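Local coordinates for protein glucose-6-phosphate dehydrogenase (Trypanosoma cruzi, PDB 5AQ1) that catalyses the NADP-dependent oxidation of glucose 6-phosphate, the entry step of the pentose phosphate pathway, and is captured here with substrate and NADPH bound, at residues V36-S41 with F146-P151; I178-F183 with F207-Y212; A241-T246 with H357-I362; D375-F380 with S504-T509. One frame throughout, in Å; residues are numbered along the deposited sequence.

In the fold
Followed from the N terminus, the four contacts come in series: each closes its loop before the next opens, and none nests in or crosses another. Interaction 1 bridges 104 intervening residues to put strand 33-38 beside 143-148 in the six-stranded parallel sheet. Interaction 2, after a short excursion of 23 residues, adds strand 206-208 to the same sheet. The two touch through strands 143-148 and 175-179, and both reach NADPH. Beyond them lies the mixed sheet, where interaction 3 closes a loop of 110 residues between strands 240-248 and 361-366. Interaction 4 brings the C-terminal tail back to strand 373-380, and its centre lies about 7 Å from that of interaction 3.

Interaction 1 (V36-S41 with F146-P151); sequences VVLGAS and FYLALP. With NDP (NADPH dihydro-nicotinamide-adenine-dinucleotide phosphate), chain G.
Phe-146 and Val-36 meet because both side chains leave the same face of the sheet and run side by side: Phe-146 swings its ring beside its own backbone N (chi1 -65°), while Val-36 keeps CG2 on the corresponding side and CG1 opposite the N. The CB of Val-36 then lies 3.7 Å from CD1 of Phe-146, and Leu-38 CD1 reaches the same ring at its edge, 4.0 Å from CD1. Between the parallel strands, Tyr-147 N donates to Val-36 O (2.7 Å), Tyr-147 O accepts from Leu-38 N, and Ala-149 N closes on Leu-38 O at 3.0 Å. Leu-150 turns its CD2 to within 3.5 Å of CA of Gly-39, where the chain turns with positive phi (82°). The pair is the central junction of a Rossmann sheet, where the strand order reverses: strand 33-38 runs into the glycine-rich turn and helix 43-58, while 143-148 begins the second half. Helix 155-165 packs against Leu-38 and Leu-150. Beyond the strand ends the two loops hold different parts of the cofactor. Leu-150 O accepts a bond from the ribose hydroxyl O3D of NADPH at 2.6 Å. Ser-41 OG accepts from O3B and donates to the 2'-phosphate oxygen O2X at 2.6 Å, a double role consistent with recognition of NADPH through the phosphate that distinguishes it from NADH.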
# COMPACT_ATOMS: atom_id res chain seq x y z
N VAL B 36 -2.43 51.36 -3.37
CA VAL B 36 -1.67 52.19 -4.32
C VAL B 36 -1.17 51.33 -5.48
O VAL B 36 -0.35 50.43 -5.28
CB VAL B 36 -0.47 52.88 -3.63
CG1 VAL B 36 0.19 53.86 -4.59
CG2 VAL B 36 -0.92 53.59 -2.37
N VAL B 37 -1.66 51.62 -6.68
CA VAL B 37 -1.24 50.93 -7.89
C VAL B 37 -0.15 51.75 -8.57
O VAL B 37 -0.44 52.73 -9.26
CB VAL B 37 -2.41 50.72 -8.87
CG1 VAL B 37 -1.97 49.91 -10.08
CG2 VAL B 37 -3.58 50.04 -8.16
N LEU B 38 1.11 51.36 -8.36
CA LEU B 38 2.23 52.03 -9.01
C LEU B 38 2.41 51.47 -10.42
O LEU B 38 2.44 50.26 -10.63
CB LEU B 38 3.51 51.84 -8.20
CG LEU B 38 3.56 52.61 -6.87
CD1 LEU B 38 3.00 51.82 -5.71
CD2 LEU B 38 4.98 53.07 -6.57
N GLY B 39 2.54 52.37 -11.40
CA GLY B 39 2.52 52.00 -12.81
C GLY B 39 1.09 51.84 -13.30
O GLY B 39 0.81 50.99 -14.14
N ALA B 40 0.20 52.69 -12.79
CA ALA B 40 -1.23 52.62 -13.08
C ALA B 40 -1.57 52.91 -14.54
O ALA B 40 -2.64 52.54 -15.02
CB ALA B 40 -2.00 53.56 -12.17
N SER B 41 -0.65 53.58 -15.24
CA SER B 41 -0.80 53.84 -16.67
C SER B 41 -0.42 52.65 -17.56
O SER B 41 -0.44 52.75 -18.78
CB SER B 41 0.08 55.04 -17.04
OG SER B 41 1.43 54.78 -16.72
N PHE B 146 0.71 48.31 -1.42
CA PHE B 146 1.40 48.85 -2.59
C PHE B 146 1.49 47.77 -3.66
O PHE B 146 2.12 46.73 -3.44
CB PHE B 146 2.80 49.33 -2.21
CG PHE B 146 2.80 50.49 -1.25
CD1 PHE B 146 2.51 51.77 -1.70
CD2 PHE B 146 3.10 50.31 0.09
CE1 PHE B 146 2.50 52.84 -0.83
CE2 PHE B 146 3.11 51.38 0.97
CZ PHE B 146 2.80 52.65 0.51
N TYR B 147 0.83 48.00 -4.79
CA TYR B 147 0.92 47.10 -5.94
C TYR B 147 1.94 47.64 -6.93
O TYR B 147 1.74 48.70 -7.52
CB TYR B 147 -0.45 46.95 -6.63
CG TYR B 147 -0.58 45.69 -7.45
CD1 TYR B 147 0.24 45.45 -8.56
CD2 TYR B 147 -1.53 44.71 -7.13
CE1 TYR B 147 0.13 44.30 -9.31
CE2 TYR B 147 -1.65 43.55 -7.88
CZ TYR B 147 -0.81 43.35 -8.97
OH TYR B 147 -0.92 42.21 -9.72
N LEU B 148 3.04 46.91 -7.12
CA LEU B 148 4.10 47.34 -8.02
C LEU B 148 3.91 46.74 -9.40
O LEU B 148 4.49 45.70 -9.72
CB LEU B 148 5.48 46.98 -7.45
CG LEU B 148 6.06 47.98 -6.44
CD1 LEU B 148 5.15 48.14 -5.23
CD2 LEU B 148 7.44 47.54 -6.00
N ALA B 149 3.10 47.40 -10.22
CA ALA B 149 2.87 47.00 -11.61
C ALA B 149 3.85 47.72 -12.53
O ALA B 149 3.45 48.48 -13.42
CB ALA B 149 1.43 47.31 -12.01
N LEU B 150 5.14 47.46 -12.32
CA LEU B 150 6.22 48.21 -12.95
C LEU B 150 7.24 47.26 -13.59
O LEU B 150 7.28 46.08 -13.25
CB LEU B 150 6.95 49.04 -11.88
CG LEU B 150 6.11 50.08 -11.12
CD1 LEU B 150 6.82 50.49 -9.84
CD2 LEU B 150 5.83 51.29 -12.00
N PRO B 151 8.08 47.77 -14.52
CA PRO B 151 9.16 46.94 -15.07
C PRO B 151 10.24 46.62 -14.04
O PRO B 151 10.41 47.37 -13.07
CB PRO B 151 9.75 47.81 -16.20
CG PRO B 151 8.81 48.96 -16.38
CD PRO B 151 8.05 49.12 -15.11
PA NDP G . 4.54 48.14 -18.93
O1A NDP G . 5.64 48.01 -19.95
O2A NDP G . 3.11 48.38 -19.39
O5B NDP G . 5.00 49.29 -17.90
C5B NDP G . 4.16 49.63 -16.80
C4B NDP G . 4.23 51.12 -16.51
O4B NDP G . 5.52 51.41 -15.96
C3B NDP G . 4.06 52.01 -17.74
O3B NDP G . 2.72 52.48 -17.92
C2B NDP G . 5.00 53.17 -17.46
O2B NDP G . 4.30 54.20 -16.78
C1B NDP G . 6.07 52.59 -16.55
N9A NDP G . 7.30 52.31 -17.33
C8A NDP G . 7.40 51.60 -18.48
N7A NDP G . 8.69 51.55 -18.90
C5A NDP G . 9.43 52.24 -18.02
C6A NDP G . 10.86 52.59 -17.85
N6A NDP G . 11.77 52.18 -18.76
N1A NDP G . 11.22 53.34 -16.77
C2A NDP G . 10.32 53.76 -15.86
N3A NDP G . 9.00 53.47 -15.95
C4A NDP G . 8.51 52.74 -16.98
O3 NDP G . 4.59 46.88 -17.93
PN NDP G . 3.36 45.85 -17.75
O1N NDP G . 2.15 46.56 -17.20
O2N NDP G . 3.24 45.04 -19.02
O5D NDP G . 3.93 44.89 -16.59
C5D NDP G . 4.17 45.36 -15.27
C4D NDP G . 4.89 44.28 -14.47
O4D NDP G . 4.09 43.10 -14.41
C3D NDP G . 6.20 43.89 -15.13
O3D NDP G . 7.21 43.69 -14.14
C2D NDP G . 5.90 42.60 -15.85
O2D NDP G . 7.06 41.77 -15.98
C1D NDP G . 4.79 41.99 -14.98
N1N NDP G . 3.92 41.10 -15.76
C2N NDP G . 2.95 41.60 -16.54
C3N NDP G . 2.11 40.78 -17.29
C7N NDP G . 1.03 41.36 -18.15
O7N NDP G . -0.02 40.74 -18.28
N7N NDP G . 1.21 42.53 -18.77
C4N NDP G . 2.27 39.27 -17.26
C5N NDP G . 3.36 38.86 -16.38
C6N NDP G . 4.13 39.78 -15.67
P2B NDP G . 4.78 55.74 -16.77
O1X NDP G . 5.66 55.91 -17.99
O2X NDP G . 3.46 56.47 -16.85
O3X NDP G . 5.52 55.90 -15.46

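Interaction 2 (I178-F183 with F207-Y212); sequences IVEKPF and FRIDHY. With BG6 (6-O-phosphono-beta-D-glucopyranose), chain F; NDP (NADPH dihydro-nicotinamide-adenine-dinucleotide phosphate), chain G.
Phe-183 lays one face of its ring over the aliphatic stem of Arg-208, whose CB comes 3.8 Å from CZ and whose CD stands above the rim; Lys-181 CA packs on the opposite face. The guanidinium plane is turned 71° from the ring, and its NH1 is engaged by Glu-203. This is the closing edge of a Rossmann beta-alpha-beta unit, in which strand 175-179 leads through helix 187-197 to the parallel strand 206-208. Val-179 is bonded through both its N and its O, the N giving to Phe-207 O and the O taking Ile-209 N at 2.9 Å. On the other side of the strands Ile-178 CG2 meets Ile-209 CG1 at 3.4 Å. Ile-209 also lies under the carboxylate of Glu-180, whose chain is bent at chi2 (-83°) and brings OE2 to 3.6 Å from Ile-209 CG2; that oxygen is held by Tyr-147 and Tyr-442. A water ties the strand ends together, donating to Glu-180 OE1 and Ile-209 O while accepting from Lys-181 N. Past the strands, the Glu-Lys-Pro run of this family, with a cis peptide before Pro-182, faces both ligands: Lys-181 O accepts from the ribose hydroxyl O2D of NADPH at 2.7 Å, and its NZ donates to O2 of the sugar. The 3-10 turn that begins at His-211 holds the phosphate, with Tyr-212 OH bonding weakly to O1P and His-211 NE2 donating to O2P at 2.7 Å and 175°.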
# COMPACT_ATOMS: atom_id res chain seq x y z
N ILE B 178 2.79 43.97 -3.13
CA ILE B 178 2.56 43.00 -4.18
C ILE B 178 3.54 43.29 -5.31
O ILE B 178 3.58 44.39 -5.85
CB ILE B 178 1.10 43.03 -4.68
CG1 ILE B 178 0.16 42.54 -3.57
CG2 ILE B 178 0.94 42.16 -5.91
CD1 ILE B 178 -1.31 42.80 -3.83
N VAL B 179 4.35 42.28 -5.65
CA VAL B 179 5.42 42.43 -6.64
C VAL B 179 5.28 41.38 -7.74
O VAL B 179 4.83 40.26 -7.49
CB VAL B 179 6.81 42.36 -5.98
CG1 VAL B 179 6.94 43.44 -4.91
CG2 VAL B 179 7.06 41.01 -5.34
N GLU B 180 5.68 41.75 -8.96
CA GLU B 180 5.49 40.90 -10.14
C GLU B 180 6.81 40.38 -10.70
O GLU B 180 7.87 40.95 -10.47
CB GLU B 180 4.76 41.70 -11.23
CG GLU B 180 3.30 41.99 -10.94
CD GLU B 180 2.36 40.85 -11.29
OE1 GLU B 180 2.73 39.96 -12.09
OE2 GLU B 180 1.22 40.85 -10.76
N LYS B 181 6.72 39.28 -11.44
CA LYS B 181 7.88 38.69 -12.12
C LYS B 181 8.24 39.57 -13.32
O LYS B 181 7.42 40.37 -13.74
CB LYS B 181 7.58 37.24 -12.54
CG LYS B 181 6.69 37.07 -13.76
CD LYS B 181 6.38 35.60 -13.99
CE LYS B 181 5.48 35.38 -15.19
NZ LYS B 181 6.20 35.41 -16.49
N PRO B 182 9.45 39.45 -13.88
CA PRO B 182 10.47 38.48 -13.50
C PRO B 182 11.18 38.79 -12.19
O PRO B 182 11.35 39.97 -11.84
CB PRO B 182 11.48 38.59 -14.65
CG PRO B 182 11.36 40.00 -15.11
CD PRO B 182 9.91 40.36 -14.95
N PHE B 183 11.57 37.74 -11.47
CA PHE B 183 12.40 37.88 -10.27
C PHE B 183 13.80 37.38 -10.61
O PHE B 183 14.17 36.25 -10.29
CB PHE B 183 11.81 37.08 -9.11
CG PHE B 183 10.38 37.41 -8.80
CD1 PHE B 183 10.07 38.59 -8.13
CD2 PHE B 183 9.36 36.55 -9.17
CE1 PHE B 183 8.75 38.90 -7.84
CE2 PHE B 183 8.04 36.86 -8.88
CZ PHE B 183 7.73 38.04 -8.22
N PHE B 207 4.61 40.09 -0.96
CA PHE B 207 3.68 39.16 -1.59
C PHE B 207 4.04 39.01 -3.07
O PHE B 207 3.55 39.75 -3.91
CB PHE B 207 2.25 39.67 -1.42
CG PHE B 207 1.70 39.49 -0.04
CD1 PHE B 207 2.17 40.26 1.01
CD2 PHE B 207 0.73 38.54 0.22
CE1 PHE B 207 1.68 40.08 2.30
CE2 PHE B 207 0.24 38.35 1.49
CZ PHE B 207 0.71 39.13 2.54
N ARG B 208 4.91 38.04 -3.36
CA ARG B 208 5.34 37.80 -4.74
C ARG B 208 4.27 37.05 -5.53
O ARG B 208 3.90 35.93 -5.17
CB ARG B 208 6.66 37.02 -4.76
CG ARG B 208 7.82 37.78 -4.15
CD ARG B 208 9.12 37.01 -4.24
NE ARG B 208 10.09 37.51 -3.28
CZ ARG B 208 10.05 37.28 -1.97
NH1 ARG B 208 9.07 36.55 -1.45
NH2 ARG B 208 10.98 37.79 -1.18
N ILE B 209 3.80 37.68 -6.60
CA ILE B 209 2.74 37.11 -7.42
C ILE B 209 3.27 36.01 -8.33
O ILE B 209 4.28 36.19 -9.00
CB ILE B 209 2.06 38.17 -8.32
CG1 ILE B 209 1.29 39.18 -7.48
CG2 ILE B 209 1.13 37.50 -9.34
CD1 ILE B 209 -0.05 38.70 -6.96
N ASP B 210 2.58 34.87 -8.31
CA ASP B 210 2.57 33.95 -9.43
C ASP B 210 1.09 33.71 -9.72
O ASP B 210 0.43 32.96 -8.99
CB ASP B 210 3.29 32.64 -9.11
CG ASP B 210 3.42 31.74 -10.32
OD1 ASP B 210 2.46 31.64 -11.11
OD2 ASP B 210 4.49 31.11 -10.47
N HIS B 211 0.58 34.34 -10.77
CA HIS B 211 -0.87 34.48 -10.90
C HIS B 211 -1.59 33.17 -11.20
O HIS B 211 -2.81 33.09 -11.04
CB HIS B 211 -1.23 35.59 -11.91
CG HIS B 211 -1.32 35.13 -13.33
ND1 HIS B 211 -0.22 35.07 -14.17
CD2 HIS B 211 -2.38 34.74 -14.08
CE1 HIS B 211 -0.60 34.65 -15.36
NE2 HIS B 211 -1.91 34.44 -15.33
N TYR B 212 -0.86 32.13 -11.58
CA TYR B 212 -1.45 30.81 -11.75
C TYR B 212 -2.01 30.24 -10.44
O TYR B 212 -2.96 29.46 -10.46
CB TYR B 212 -0.46 29.85 -12.40
CG TYR B 212 -0.52 29.88 -13.91
CD1 TYR B 212 -0.67 31.08 -14.60
CD2 TYR B 212 -0.45 28.71 -14.65
CE1 TYR B 212 -0.74 31.11 -15.98
CE2 TYR B 212 -0.51 28.73 -16.04
CZ TYR B 212 -0.66 29.94 -16.69
OH TYR B 212 -0.73 29.96 -18.07
C1 BG6 F . 2.41 35.46 -18.13
C2 BG6 F . 3.53 35.19 -19.13
O1 BG6 F . 2.90 35.35 -16.79
O5 BG6 F . 1.35 34.51 -18.32
C3 BG6 F . 2.97 35.25 -20.55
O2 BG6 F . 4.58 36.15 -18.98
C4 BG6 F . 1.83 34.25 -20.66
O3 BG6 F . 3.97 34.96 -21.52
C5 BG6 F . 0.76 34.57 -19.62
O4 BG6 F . 1.29 34.28 -21.98
C6 BG6 F . -0.42 33.61 -19.72
O6 BG6 F . -1.32 33.80 -18.63
P BG6 F . -2.79 33.17 -18.68
O1P BG6 F . -2.57 31.69 -18.93
O2P BG6 F . -3.37 33.45 -17.32
O3P BG6 F . -3.46 33.91 -19.81
PA NDP G . 4.54 48.14 -18.93
O1A NDP G . 5.64 48.01 -19.95
O2A NDP G . 3.11 48.38 -19.39
O5B NDP G . 5.00 49.29 -17.90
C5B NDP G . 4.16 49.63 -16.80
C4B NDP G . 4.23 51.12 -16.51
O4B NDP G . 5.52 51.41 -15.96
C3B NDP G . 4.06 52.01 -17.74
O3B NDP G . 2.72 52.48 -17.92
C2B NDP G . 5.00 53.17 -17.46
O2B NDP G . 4.30 54.20 -16.78
C1B NDP G . 6.07 52.59 -16.55
N9A NDP G . 7.30 52.31 -17.33
C8A NDP G . 7.40 51.60 -18.48
N7A NDP G . 8.69 51.55 -18.90
C5A NDP G . 9.43 52.24 -18.02
C6A NDP G . 10.86 52.59 -17.85
N6A NDP G . 11.77 52.18 -18.76
N1A NDP G . 11.22 53.34 -16.77
C2A NDP G . 10.32 53.76 -15.86
N3A NDP G . 9.00 53.47 -15.95
C4A NDP G . 8.51 52.74 -16.98
O3 NDP G . 4.59 46.88 -17.93
PN NDP G . 3.36 45.85 -17.75
O1N NDP G . 2.15 46.56 -17.20
O2N NDP G . 3.24 45.04 -19.02
O5D NDP G . 3.93 44.89 -16.59
C5D NDP G . 4.17 45.36 -15.27
C4D NDP G . 4.89 44.28 -14.47
O4D NDP G . 4.09 43.10 -14.41
C3D NDP G . 6.20 43.89 -15.13
O3D NDP G . 7.21 43.69 -14.14
C2D NDP G . 5.90 42.60 -15.85
O2D NDP G . 7.06 41.77 -15.98
C1D NDP G . 4.79 41.99 -14.98
N1N NDP G . 3.92 41.10 -15.76
C2N NDP G . 2.95 41.60 -16.54
C3N NDP G . 2.11 40.78 -17.29
C7N NDP G . 1.03 41.36 -18.15
O7N NDP G . -0.02 40.74 -18.28
N7N NDP G . 1.21 42.53 -18.77
C4N NDP G . 2.27 39.27 -17.26
C5N NDP G . 3.36 38.86 -16.38
C6N NDP G . 4.13 39.78 -15.67
P2B NDP G . 4.78 55.74 -16.77
O1X NDP G . 5.66 55.91 -17.99
O2X NDP G . 3.46 56.47 -16.85
O3X NDP G . 5.52 55.90 -15.46
O HOH W 1 4.28 37.89 -11.17

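Interaction 3 (A241-T246 with H357-I362); sequences ACVQIT and HGVPFI
Val-243 and Phe-361 form the closest apolar pair of this contact, lying side by side with CB of the valine 3.5 Å from CD2 of the ring. Both valine methyls also touch that ring flank, CG2 coming 3.7 Å from CE2 of Phe-361. On the other face of the sheet Ile-362 CB sits 3.8 Å from CG of Gln-244, whose extended chain leaves opposite its backbone N (chi1 -164°), and Ile-362 CG1 reaches the sulfur of Cys-242 at 3.9 Å. The backbones hold these layers in place with three bonds of parallel pattern: Val-243 N to Pro-360 O, Ile-362 N to Val-243 O at 2.8 Å, and Ile-245 N to Ile-362 O, also 2.8 Å. Ahead of them the ring of Pro-360, which has no N-H to give, packs its CD against Ala-241 O at 3.3 Å. Strand 240-248 stands inside the large mixed sheet of the C-terminal domain, parallel to 361-366 on one flank and antiparallel to 373-380 on the other. A classic beta bulge marks the second flank, Ala-241 and Cys-242 both facing Gln-379. Farther out, helix 264-282 lies against the face of Ile-245 and Phe-361 through Leu-274, Leu-278 and Leu-281, while Trp-356 meets the Phe-361 ring edge-to-face. The opposite face receives Ile-501 of helix 495-504, which touches both Gln-244 and Ile-362. At the start of the loop, His-357 packs on Ile-384 of a neighbouring subunit.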
# COMPACT_ATOMS: atom_id res chain seq x y z
N ALA B 241 2.30 6.21 -12.94
CA ALA B 241 3.31 5.87 -13.94
C ALA B 241 4.00 7.11 -14.50
O ALA B 241 5.19 7.07 -14.79
CB ALA B 241 2.66 5.09 -15.07
N CYS B 242 3.24 8.19 -14.65
CA CYS B 242 3.76 9.40 -15.28
C CYS B 242 2.87 10.61 -14.99
O CYS B 242 1.64 10.49 -14.94
CB CYS B 242 3.86 9.20 -16.79
SG CYS B 242 4.49 10.63 -17.69
N VAL B 243 3.49 11.77 -14.80
CA VAL B 243 2.77 13.03 -14.58
C VAL B 243 3.17 14.04 -15.65
O VAL B 243 4.36 14.31 -15.84
CB VAL B 243 3.07 13.62 -13.19
CG1 VAL B 243 2.40 14.98 -13.02
CG2 VAL B 243 2.60 12.67 -12.09
N GLN B 244 2.18 14.60 -16.35
CA GLN B 244 2.43 15.58 -17.40
C GLN B 244 1.75 16.91 -17.06
O GLN B 244 0.57 16.93 -16.71
CB GLN B 244 1.92 15.08 -18.75
CG GLN B 244 2.47 15.86 -19.93
CD GLN B 244 1.82 15.48 -21.25
OE1 GLN B 244 2.50 15.03 -22.17
NE2 GLN B 244 0.52 15.66 -21.34
N ILE B 245 2.51 17.99 -17.15
CA ILE B 245 1.99 19.35 -16.95
C ILE B 245 2.19 20.11 -18.26
O ILE B 245 3.32 20.24 -18.75
CB ILE B 245 2.72 20.06 -15.79
CG1 ILE B 245 2.55 19.27 -14.49
CG2 ILE B 245 2.17 21.47 -15.61
CD1 ILE B 245 3.46 19.72 -13.37
N THR B 246 1.09 20.62 -18.81
CA THR B 246 1.08 21.17 -20.17
C THR B 246 0.57 22.60 -20.25
O THR B 246 -0.47 22.94 -19.68
CB THR B 246 0.21 20.29 -21.09
OG1 THR B 246 0.73 18.96 -21.09
CG2 THR B 246 0.18 20.84 -22.51
N HIS B 357 10.13 8.35 -6.57
CA HIS B 357 11.25 7.70 -7.25
C HIS B 357 10.76 6.91 -8.47
O HIS B 357 9.83 6.11 -8.37
CB HIS B 357 12.01 6.77 -6.31
CG HIS B 357 13.17 6.08 -6.95
ND1 HIS B 357 14.28 6.75 -7.42
CD2 HIS B 357 13.40 4.76 -7.21
CE1 HIS B 357 15.14 5.89 -7.93
NE2 HIS B 357 14.63 4.68 -7.82
N GLY B 358 11.39 7.16 -9.61
CA GLY B 358 11.09 6.45 -10.84
C GLY B 358 9.91 6.98 -11.63
O GLY B 358 9.60 6.44 -12.70
N VAL B 359 9.24 8.02 -11.13
CA VAL B 359 8.08 8.59 -11.80
C VAL B 359 8.52 9.80 -12.61
O VAL B 359 8.89 10.82 -12.04
CB VAL B 359 7.00 9.02 -10.79
CG1 VAL B 359 5.76 9.54 -11.51
CG2 VAL B 359 6.62 7.86 -9.89
N PRO B 360 8.51 9.69 -13.95
CA PRO B 360 8.91 10.83 -14.77
C PRO B 360 7.88 11.97 -14.74
O PRO B 360 6.68 11.73 -14.84
CB PRO B 360 9.00 10.23 -16.18
CG PRO B 360 8.04 9.09 -16.15
CD PRO B 360 8.15 8.52 -14.77
N PHE B 361 8.38 13.19 -14.60
CA PHE B 361 7.54 14.38 -14.67
C PHE B 361 7.82 15.12 -15.97
O PHE B 361 8.93 15.62 -16.17
CB PHE B 361 7.79 15.29 -13.47
CG PHE B 361 7.14 14.80 -12.22
CD1 PHE B 361 7.77 13.86 -11.42
CD2 PHE B 361 5.88 15.24 -11.86
CE1 PHE B 361 7.16 13.40 -10.26
CE2 PHE B 361 5.27 14.79 -10.71
CZ PHE B 361 5.91 13.86 -9.91
N ILE B 362 6.81 15.17 -16.84
CA ILE B 362 6.93 15.85 -18.12
C ILE B 362 6.34 17.25 -18.00
O ILE B 362 5.15 17.41 -17.77
CB ILE B 362 6.16 15.12 -19.24
CG1 ILE B 362 6.45 13.61 -19.22
CG2 ILE B 362 6.50 15.71 -20.60
CD1 ILE B 362 7.91 13.26 -19.36

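Interaction 4 (D375-F380 with S504-T509); sequences DIRIQF and SGYKTT
Gln-379 sets NE2 of its carboxamide over one face of the Tyr-506 ring, toward the rim and 3.2 Å from CE1, with the two planes 17° apart. The guanidinium of Arg-377 instead stands steeply to the ring, 77° between planes, and it is CD that nears Tyr-506 OH, at 3.4 Å. With its chain extended, Gln-379 brings both ends of the amide to the backbone of Lys-507. Its OE1 accepts from Lys-507 N at 2.8 Å on an in-plane lone pair; its NE2 donates to Lys-507 O at 3.0 Å, meeting that oxygen from above the carbonyl plane. Further bonds, from Arg-393 to OE1 and from NE2 to Glu-395, fix the rotation of the amide. Glu-395 also takes the hydroxyl of Tyr-506 and a salt bridge from Arg-377 NH1, joining tyrosine, amide and arginine in one polar cluster, while Arg-377 NE pairs with Asp-375 OD2 along the same strand. Gly-505 closes helix 495-504 with a Schellman motif, and the tail leaving it runs past strand 373-380, Tyr-506 touching Cys-242 of the adjacent strand 240-248.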
# COMPACT_ATOMS: atom_id res chain seq x y z
N ASP B 375 -3.37 22.09 -18.68
CA ASP B 375 -3.88 20.91 -17.99
C ASP B 375 -2.81 20.10 -17.28
O ASP B 375 -1.62 20.20 -17.58
CB ASP B 375 -4.77 20.04 -18.91
CG ASP B 375 -3.99 19.21 -19.93
OD1 ASP B 375 -2.74 19.26 -19.97
OD2 ASP B 375 -4.65 18.48 -20.71
N ILE B 376 -3.28 19.31 -16.32
CA ILE B 376 -2.45 18.42 -15.53
C ILE B 376 -2.97 17.02 -15.78
O ILE B 376 -4.17 16.78 -15.69
CB ILE B 376 -2.57 18.76 -14.03
CG1 ILE B 376 -2.12 20.20 -13.76
CG2 ILE B 376 -1.75 17.79 -13.18
CD1 ILE B 376 -2.68 20.78 -12.49
N ARG B 377 -2.07 16.10 -16.11
CA ARG B 377 -2.46 14.71 -16.36
C ARG B 377 -1.67 13.76 -15.46
O ARG B 377 -0.46 13.62 -15.62
CB ARG B 377 -2.27 14.36 -17.83
CG ARG B 377 -3.32 15.00 -18.73
CD ARG B 377 -2.90 15.00 -20.18
NE ARG B 377 -3.90 15.65 -21.04
CZ ARG B 377 -5.02 15.08 -21.46
NH1 ARG B 377 -5.33 13.83 -21.12
NH2 ARG B 377 -5.85 15.76 -22.23
N ILE B 378 -2.37 13.12 -14.53
CA ILE B 378 -1.79 12.09 -13.67
C ILE B 378 -2.11 10.73 -14.30
O ILE B 378 -3.21 10.20 -14.11
CB ILE B 378 -2.37 12.13 -12.24
CG1 ILE B 378 -2.38 13.55 -11.68
CG2 ILE B 378 -1.60 11.19 -11.32
CD1 ILE B 378 -1.00 14.15 -11.48
N GLN B 379 -1.16 10.18 -15.04
CA GLN B 379 -1.35 8.91 -15.73
C GLN B 379 -0.92 7.74 -14.85
O GLN B 379 0.26 7.60 -14.53
CB GLN B 379 -0.59 8.90 -17.05
CG GLN B 379 -0.80 7.66 -17.89
CD GLN B 379 -0.29 7.83 -19.31
OE1 GLN B 379 0.81 7.39 -19.64
NE2 GLN B 379 -1.08 8.48 -20.15
N PHE B 380 -1.88 6.91 -14.47
CA PHE B 380 -1.62 5.75 -13.61
C PHE B 380 -1.08 4.57 -14.40
O PHE B 380 -1.09 4.55 -15.63
CB PHE B 380 -2.89 5.35 -12.85
CG PHE B 380 -3.44 6.45 -11.97
CD1 PHE B 380 -2.89 6.70 -10.73
CD2 PHE B 380 -4.50 7.24 -12.41
CE1 PHE B 380 -3.38 7.72 -9.92
CE2 PHE B 380 -4.99 8.25 -11.60
CZ PHE B 380 -4.44 8.49 -10.36
N SER B 504 9.81 8.96 -22.66
CA SER B 504 9.84 9.40 -21.27
C SER B 504 8.83 8.64 -20.39
O SER B 504 8.97 8.63 -19.17
CB SER B 504 9.58 10.90 -21.17
OG SER B 504 10.64 11.65 -21.73
N GLY B 505 7.82 8.04 -21.01
CA GLY B 505 6.89 7.16 -20.29
C GLY B 505 5.43 7.57 -20.28
O GLY B 505 4.62 6.90 -19.65
N TYR B 506 5.08 8.65 -20.96
CA TYR B 506 3.67 9.02 -21.12
C TYR B 506 3.09 8.33 -22.35
O TYR B 506 3.50 8.62 -23.48
CB TYR B 506 3.51 10.53 -21.23
CG TYR B 506 2.06 10.95 -21.31
CD1 TYR B 506 1.30 11.11 -20.16
CD2 TYR B 506 1.44 11.15 -22.54
CE1 TYR B 506 -0.04 11.48 -20.23
CE2 TYR B 506 0.11 11.52 -22.62
CZ TYR B 506 -0.63 11.68 -21.47
OH TYR B 506 -1.95 12.04 -21.57
N LYS B 507 2.15 7.41 -22.13
CA LYS B 507 1.48 6.71 -23.23
C LYS B 507 0.29 7.53 -23.69
O LYS B 507 -0.72 7.61 -23.01
CB LYS B 507 1.02 5.31 -22.81
CG LYS B 507 2.07 4.24 -23.05
CD LYS B 507 1.79 2.96 -22.29
CE LYS B 507 0.77 2.08 -23.00
NZ LYS B 507 0.63 0.77 -22.30
N THR B 508 0.44 8.14 -24.86
CA THR B 508 -0.58 9.02 -25.40
C THR B 508 -1.69 8.19 -26.05
O THR B 508 -1.43 7.39 -26.95
CB THR B 508 0.04 10.06 -26.37
OG1 THR B 508 -0.85 11.17 -26.53
CG2 THR B 508 0.36 9.45 -27.75
N THR B 509 -2.91 8.36 -25.55
CA THR B 509 -4.09 7.65 -26.07
C THR B 509 -5.35 8.19 -25.39
O THR B 509 -6.00 9.07 -25.94
CB THR B 509 -4.03 6.11 -25.88
OG1 THR B 509 -2.79 5.59 -26.38
CG2 THR B 509 -5.18 5.44 -26.62
OXT THR B 509 -5.75 7.77 -24.30